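Local atomic coordinates of RNA polymerase ECF-subfamily sigma factor (Streptomyces venezuelae, PDB entry 6DXO), a protein that probably directs RNA polymerase to specific promoters as an ECF sigma factor needed for aerial mycelium formation, and is crystallised here in complex with the anti-sigma factor RsbN. Residues Thr25-Arg28 with Tyr29-Arg33; Arg98-Pro101 with Gln102-Glu105. All blocks are in the same frame, centred on the assembly; numbering follows the deposited sequence.

Contact 1: Thr25-Arg28 with Tyr29-Arg33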
ATOM      1  N   THR A  25      -3.822   3.923   4.225  1.00 15.02           N
ATOM      2  CA  THR A  25      -4.208   5.329   4.328  1.00 13.26           C
ATOM      3  C   THR A  25      -4.139   6.031   2.977  1.00 14.51           C
ATOM      4  O   THR A  25      -5.041   6.809   2.645  1.00 18.25           O
ATOM      5  CB  THR A  25      -3.343   6.088   5.371  1.00 20.94           C
ATOM      6  OG1 THR A  25      -3.437   5.429   6.648  1.00 28.59           O
ATOM      7  CG2 THR A  25      -3.845   7.505   5.515  1.00 24.48           C
ATOM      8  N   VAL A  26      -3.071   5.787   2.210  1.00 13.05           N
ATOM      9  CA  VAL A  26      -2.938   6.368   0.871  1.00 14.09           C
ATOM     10  C   VAL A  26      -4.095   5.873   0.014  1.00 17.17           C
ATOM     11  O   VAL A  26      -4.776   6.647  -0.663  1.00 14.24           O
ATOM     12  CB  VAL A  26      -1.579   6.035   0.213  1.00 13.94           C
ATOM     13  CG1 VAL A  26      -1.583   6.328  -1.286  1.00 15.66           C
ATOM     14  CG2 VAL A  26      -0.442   6.820   0.902  1.00 14.43           C
ATOM     15  N   TYR A  27      -4.330   4.571   0.077  1.00 12.24           N
ATOM     16  CA  TYR A  27      -5.396   3.967  -0.740  1.00 11.90           C
ATOM     17  C   TYR A  27      -6.746   4.591  -0.430  1.00 14.92           C
ATOM     18  O   TYR A  27      -7.516   4.925  -1.344  1.00 16.51           O
ATOM     19  CB  TYR A  27      -5.409   2.473  -0.477  1.00 13.04           C
ATOM     20  CG  TYR A  27      -6.516   1.701  -1.149  1.00 13.07           C
ATOM     21  CD1 TYR A  27      -6.476   1.434  -2.507  1.00 14.18           C
ATOM     22  CD2 TYR A  27      -7.571   1.207  -0.403  1.00 15.14           C
ATOM     23  CE1 TYR A  27      -7.518   0.668  -3.128  1.00 16.19           C
ATOM     24  CE2 TYR A  27      -8.585   0.449  -0.990  1.00 16.99           C
ATOM     25  CZ  TYR A  27      -8.552   0.196  -2.343  1.00 16.22           C
ATOM     26  OH  TYR A  27      -9.567  -0.550  -2.897  1.00 21.82           O
ATOM     27  N   ARG A  28      -7.040   4.756   0.850  1.00 17.17           N
ATOM     28  CA  ARG A  28      -8.315   5.338   1.268  1.00 20.41           C
ATOM     29  C   ARG A  28      -8.461   6.792   0.859  1.00 21.21           C
ATOM     30  O   ARG A  28      -9.544   7.209   0.482  1.00 18.68           O
ATOM     31  CB  ARG A  28      -8.550   5.159   2.765  1.00 17.06           C
ATOM     32  CG  ARG A  28      -8.768   3.692   3.150  1.00 17.97           C
ATOM     33  CD  ARG A  28      -9.290   3.595   4.561  1.00 27.05           C
ATOM     34  NE  ARG A  28      -8.226   3.667   5.549  1.00 34.63           N
ATOM     35  CZ  ARG A  28      -7.653   2.596   6.093  1.00 39.85           C
ATOM     36  NH1 ARG A  28      -8.050   1.384   5.739  1.00 37.44           N
ATOM     37  NH2 ARG A  28      -6.689   2.737   6.988  1.00 46.07           N
ATOM     38  N   TYR A  29      -7.368   7.554   0.893  1.00 11.45           N
ATOM     39  CA  TYR A  29      -7.445   8.926   0.399  1.00 15.48           C
ATOM     40  C   TYR A  29      -7.817   8.947  -1.095  1.00 22.04           C
ATOM     41  O   TYR A  29      -8.686   9.725  -1.545  1.00 19.05           O
ATOM     42  CB  TYR A  29      -6.121   9.652   0.656  1.00 16.00           C
ATOM     43  CG  TYR A  29      -6.064  10.992  -0.063  1.00 21.15           C
ATOM     44  CD1 TYR A  29      -6.711  12.111   0.461  1.00 18.95           C
ATOM     45  CD2 TYR A  29      -5.410  11.117  -1.289  1.00 23.09           C
ATOM     46  CE1 TYR A  29      -6.665  13.354  -0.206  1.00 16.51           C
ATOM     47  CE2 TYR A  29      -5.370  12.349  -1.959  1.00 23.61           C
ATOM     48  CZ  TYR A  29      -6.010  13.445  -1.417  1.00 18.98           C
ATOM     49  OH  TYR A  29      -5.987  14.651  -2.097  1.00 24.06           O
ATOM     50  N   ILE A  30      -7.177   8.067  -1.856  1.00 15.15           N
ATOM     51  CA  ILE A  30      -7.356   7.992  -3.302  1.00 16.37           C
ATOM     52  C   ILE A  30      -8.730   7.404  -3.686  1.00 17.14           C
ATOM     53  O   ILE A  30      -9.370   7.872  -4.630  1.00 21.88           O
ATOM     54  CB  ILE A  30      -6.211   7.169  -3.960  1.00 13.76           C
ATOM     55  CG1 ILE A  30      -4.857   7.882  -3.787  1.00 16.12           C
ATOM     56  CG2 ILE A  30      -6.458   6.928  -5.438  1.00 15.37           C
ATOM     57  CD1 ILE A  30      -3.675   7.112  -4.395  1.00 15.43           C
ATOM     58  N   TYR A  31      -9.166   6.403  -2.923  1.00 14.67           N
ATOM     59  CA  TYR A  31     -10.319   5.555  -3.262  1.00 17.26           C
ATOM     60  C   TYR A  31     -11.552   6.368  -3.644  1.00 19.38           C
ATOM     61  O   TYR A  31     -12.267   6.037  -4.597  1.00 22.74           O
ATOM     62  CB  TYR A  31     -10.671   4.703  -2.036  1.00 22.45           C
ATOM     63  CG  TYR A  31     -11.695   3.616  -2.274  1.00 19.46           C
ATOM     64  CD1 TYR A  31     -11.308   2.390  -2.772  1.00 24.70           C
ATOM     65  CD2 TYR A  31     -13.047   3.805  -1.970  1.00 21.12           C
ATOM     66  CE1 TYR A  31     -12.233   1.368  -2.986  1.00 29.94           C
ATOM     67  CE2 TYR A  31     -13.981   2.779  -2.191  1.00 19.53           C
ATOM     68  CZ  TYR A  31     -13.564   1.571  -2.691  1.00 28.49           C
ATOM     69  OH  TYR A  31     -14.475   0.544  -2.913  1.00 26.23           O
ATOM     70  N   TYR A  32     -11.798   7.420  -2.873  1.00 17.59           N
ATOM     71  CA  TYR A  32     -13.046   8.161  -2.981  1.00 22.67           C
ATOM     72  C   TYR A  32     -12.934   9.263  -4.027  1.00 22.74           C
ATOM     73  O   TYR A  32     -13.913   9.974  -4.287  1.00 29.32           O
ATOM     74  CB  TYR A  32     -13.460   8.724  -1.609  1.00 23.54           C
ATOM     75  CG  TYR A  32     -13.737   7.670  -0.537  1.00 18.97           C
ATOM     76  CD1 TYR A  32     -15.018   7.181  -0.321  1.00 19.60           C
ATOM     77  CD2 TYR A  32     -12.709   7.192   0.278  1.00 17.73           C
ATOM     78  CE1 TYR A  32     -15.269   6.221   0.683  1.00 18.59           C
ATOM     79  CE2 TYR A  32     -12.948   6.241   1.261  1.00 20.29           C
ATOM     80  CZ  TYR A  32     -14.220   5.774   1.467  1.00 19.95           C
ATOM     81  OH  TYR A  32     -14.434   4.828   2.455  1.00 24.31           O
ATOM     82  N   ARG A  33     -11.754   9.378  -4.638  1.00 19.02           N
ATOM     83  CA  ARG A  33     -11.438  10.451  -5.582  1.00 17.70           C
ATOM     84  C   ARG A  33     -11.246   9.983  -7.015  1.00 27.11           C
ATOM     85  O   ARG A  33     -10.961  10.793  -7.898  1.00 31.16           O
ATOM     86  CB  ARG A  33     -10.192  11.236  -5.126  1.00 23.41           C
ATOM     87  CG  ARG A  33     -10.454  12.035  -3.883  1.00 24.84           C
ATOM     88  CD  ARG A  33      -9.176  12.578  -3.249  1.00 21.09           C
ATOM     89  NE  ARG A  33      -9.498  13.496  -2.158  1.00 23.27           N
ATOM     90  CZ  ARG A  33      -9.926  13.130  -0.952  1.00 24.83           C
ATOM     91  NH1 ARG A  33     -10.094  11.848  -0.641  1.00 24.64           N
ATOM     92  NH2 ARG A  33     -10.198  14.062  -0.046  1.00 29.00           N
TER
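Y27 and Y31, one helical turn apart, run their side chains side by side, and the rings meet obliquely. In both, CG stands anti to the backbone N (chi1 175° in Y27), an arrangement that swings the two rings out from the same flank of the helix. The centroids are 5.4 Å apart and the planes inclined at 58°. CZ of Y27 comes to 3.5 Å from CD1 of Y31, while Y27 OH approaches the Y31 ring at its edge, 3.3 Å from CE1. Two long, flat side chains suit this spacing, for they stay in touch well beyond the backbone. Cut back to alanine, Y27 would give up its CZ and OH contacts, and the Y31 ring is likely to be left with a gap beside it and freer to turn. In the other apolar pair, V26 CG1 lies 3.8 Å from I30 CD1.

The backbone supplies i to i+4 hydrogen bonds: Y29 N to T25 O, I30 N to V26 O, and a short but bent one of 2.7 Å from Y31 N to Y27 O.

Flat groups also gather around this turn. Y32 turns its ring edge to R28 O, with CD2 at 3.2 Å from that oxygen, and receives Y31 CD2 over the centre of one face. R33 folds back, its NH1 giving Y29 O a 2.7 Å bond on a lone pair, and its guanidinium lies with one face against CE1 of the Y29 ring.

The contact lies on helix 12-31 and the residues that follow it. R28 NH1 is hydrogen-bonded to P56 O of the other protein chain, which also packs on Y27 and Y32. Within the sigma factor, V26, Y29 and I30 pack on helix 65-79, whereas Y27 and I30 meet helix 37-53.

Contact 2: Arg98-Pro101 with Gln102-Glu105; sequences RLNP and QQQE
Q103 runs its extended side chain past the carboxamide oxygen of N100, the N-cap of helix 101-112. Its CB lies 3.0 Å from N100 OD1 and its CG at nearly the same distance, so the aliphatic part of the glutamine lies against the cap oxygen; CD is a little farther off. At the tip, OE1 passes 3.8 Å from L99 CD2 and accepts a bond of 2.6 Å from a water, with a weak further bond from T141 OG1. The Q103 and N100 side chains cross at about a right angle, and their amide planes are 67° apart.

The capping bond itself runs from Q103 N to N100 OD1, 2.8 Å long and 154° at the hydrogen, the donor tilted from the carbonyl plane. With CG of N100 between its backbone N and carbonyl carbon (chi1 78°), OD1 is carried round to face the first turn. Asparagine suits the place because its short side chain ends in a strong acceptor. The same water, bridging N100 N and Q103 OE1, takes the place of the direct return bond that would complete a capping box.

P101 follows as the first helical residue, where lacking an N-H costs nothing; its carbonyl oxygen receives E105 N. N100 O likewise accepts Q104 N, at 2.8 Å. Q104 extends its chain backward, and NE2 bonds to L99 O at a long 3.3 Å; the acceptor lies close to the amide plane, but NE2 approaches tilted from the L99 carbonyl plane. Q104 OE1 takes a weak bond from R97 NE. L99 meanwhile sets its CB against the Q104 backbone.

The bonds across the contact join uncharged groups, carboxamides and backbone, so the cap needs no salt bridge; R97 adds a weak bond from outside.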
ATOM      1  N   ARG A  98      -0.604  -6.844 -15.035  1.00 45.02           N
ATOM      2  CA  ARG A  98      -1.424  -6.800 -16.249  1.00 46.11           C
ATOM      3  C   ARG A  98      -2.304  -8.040 -16.453  1.00 45.05           C
ATOM      4  O   ARG A  98      -3.260  -8.005 -17.232  1.00 44.22           O
ATOM      5  CB  ARG A  98      -0.551  -6.561 -17.484  1.00 54.59           C
ATOM      6  CG  ARG A  98       0.119  -5.196 -17.523  1.00 61.62           C
ATOM      7  CD  ARG A  98       0.837  -4.983 -18.843  1.00 70.81           C
ATOM      8  NE  ARG A  98       1.932  -5.930 -19.022  1.00 79.50           N
ATOM      9  CZ  ARG A  98       3.214  -5.585 -19.080  1.00 85.29           C
ATOM     10  NH1 ARG A  98       3.560  -4.310 -18.985  1.00 87.30           N
ATOM     11  NH2 ARG A  98       4.146  -6.511 -19.243  1.00 87.43           N
ATOM     12  N   LEU A  99      -1.985  -9.131 -15.760  1.00 37.00           N
ATOM     13  CA  LEU A  99      -2.790 -10.348 -15.855  1.00 31.08           C
ATOM     14  C   LEU A  99      -4.199 -10.090 -15.359  1.00 36.28           C
ATOM     15  O   LEU A  99      -4.419  -9.203 -14.536  1.00 37.42           O
ATOM     16  CB  LEU A  99      -2.167 -11.480 -15.026  1.00 28.89           C
ATOM     17  CG  LEU A  99      -0.727 -11.872 -15.339  1.00 28.90           C
ATOM     18  CD1 LEU A  99      -0.185 -12.816 -14.265  1.00 23.26           C
ATOM     19  CD2 LEU A  99      -0.626 -12.501 -16.725  1.00 34.66           C
ATOM     20  N   ASN A 100      -5.159 -10.869 -15.851  1.00 34.25           N
ATOM     21  CA  ASN A 100      -6.524 -10.774 -15.362  1.00 37.75           C
ATOM     22  C   ASN A 100      -6.562 -11.183 -13.891  1.00 44.72           C
ATOM     23  O   ASN A 100      -5.595 -11.752 -13.387  1.00 42.17           O
ATOM     24  CB  ASN A 100      -7.471 -11.631 -16.212  1.00 43.88           C
ATOM     25  CG  ASN A 100      -7.397 -13.107 -15.868  1.00 51.72           C
ATOM     26  OD1 ASN A 100      -6.425 -13.570 -15.276  1.00 54.39           O
ATOM     27  ND2 ASN A 100      -8.429 -13.855 -16.245  1.00 54.09           N
ATOM     28  N   PRO A 101      -7.667 -10.874 -13.193  1.00 49.32           N
ATOM     29  CA  PRO A 101      -7.800 -11.166 -11.760  1.00 49.29           C
ATOM     30  C   PRO A 101      -7.406 -12.595 -11.365  1.00 41.74           C
ATOM     31  O   PRO A 101      -6.579 -12.762 -10.466  1.00 39.70           O
ATOM     32  CB  PRO A 101      -9.291 -10.913 -11.480  1.00 51.62           C
ATOM     33  CG  PRO A 101      -9.937 -10.702 -12.830  1.00 55.07           C
ATOM     34  CD  PRO A 101      -8.858 -10.184 -13.714  1.00 54.41           C
ATOM     35  N   GLN A 102      -7.979 -13.604 -12.016  1.00 37.41           N
ATOM     36  CA  GLN A 102      -7.677 -14.992 -11.667  1.00 35.68           C
ATOM     37  C   GLN A 102      -6.196 -15.351 -11.840  1.00 31.52           C
ATOM     38  O   GLN A 102      -5.577 -15.923 -10.938  1.00 30.34           O
ATOM     39  CB  GLN A 102      -8.556 -15.958 -12.469  1.00 41.25           C
ATOM     40  CG  GLN A 102     -10.027 -15.884 -12.114  1.00 52.15           C
ATOM     41  CD  GLN A 102     -10.308 -16.344 -10.696  1.00 63.56           C
ATOM     42  OE1 GLN A 102     -10.421 -17.539 -10.432  1.00 68.53           O
ATOM     43  NE2 GLN A 102     -10.423 -15.393  -9.775  1.00 66.27           N
ATOM     44  N   GLN A 103      -5.634 -15.031 -13.001  1.00 30.75           N
ATOM     45  CA  GLN A 103      -4.234 -15.347 -13.268  1.00 33.81           C
ATOM     46  C   GLN A 103      -3.291 -14.548 -12.369  1.00 27.43           C
ATOM     47  O   GLN A 103      -2.262 -15.060 -11.915  1.00 24.78           O
ATOM     48  CB  GLN A 103      -3.892 -15.109 -14.743  1.00 34.98           C
ATOM     49  CG  GLN A 103      -4.623 -16.048 -15.697  1.00 33.99           C
ATOM     50  CD  GLN A 103      -4.264 -15.814 -17.154  1.00 35.19           C
ATOM     51  OE1 GLN A 103      -3.461 -14.950 -17.480  1.00 35.16           O
ATOM     52  NE2 GLN A 103      -4.863 -16.605 -18.043  1.00 40.54           N
ATOM     53  N   GLN A 104      -3.639 -13.296 -12.100  1.00 27.32           N
ATOM     54  CA  GLN A 104      -2.788 -12.482 -11.229  1.00 23.36           C
ATOM     55  C   GLN A 104      -2.724 -13.064  -9.814  1.00 23.84           C
ATOM     56  O   GLN A 104      -1.651 -13.260  -9.253  1.00 24.29           O
ATOM     57  CB  GLN A 104      -3.255 -11.026 -11.184  1.00 30.36           C
ATOM     58  CG  GLN A 104      -2.193 -10.124 -10.551  1.00 30.38           C
ATOM     59  CD  GLN A 104      -2.522  -8.642 -10.612  1.00 41.25           C
ATOM     60  OE1 GLN A 104      -2.101  -7.876  -9.742  1.00 37.74           O
ATOM     61  NE2 GLN A 104      -3.253  -8.227 -11.646  1.00 34.49           N
ATOM     62  N   GLU A 105      -3.887 -13.345  -9.244  1.00 23.36           N
ATOM     63  CA  GLU A 105      -3.964 -13.937  -7.920  1.00 28.92           C
ATOM     64  C   GLU A 105      -3.250 -15.286  -7.853  1.00 23.82           C
ATOM     65  O   GLU A 105      -2.600 -15.596  -6.855  1.00 21.49           O
ATOM     66  CB  GLU A 105      -5.420 -14.116  -7.497  1.00 28.33           C
ATOM     67  CG  GLU A 105      -5.571 -14.742  -6.126  1.00 34.99           C
ATOM     68  CD  GLU A 105      -6.992 -14.676  -5.616  1.00 46.90           C
ATOM     69  OE1 GLU A 105      -7.896 -14.377  -6.430  1.00 53.42           O
ATOM     70  OE2 GLU A 105      -7.200 -14.915  -4.405  1.00 47.37           O
TER
HETATM   71  O   HOH W   1      -4.098 -12.571 -18.246  1.00 39.72           O

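Contact 1, on helix 12-31, falls in sigma-70 region 2, whereas contact 2, at the start of helix 101-112, falls in region 4. Their centres are 23 Å apart and their nearest atoms about 12 Å, so neither touches the other. Contact 1 lies beside the likely polymerase core-binding motif, since Y27 and I30 pack on T44, and I30 also on L43. Both contacts reach the second protein chain of the complex: contact 1 through several residues, including R28, contact 2 through E105, which packs on E61 of that chain. One partner thus touches both regions, consistent with an anti-sigma factor holding the sigma factor inactive.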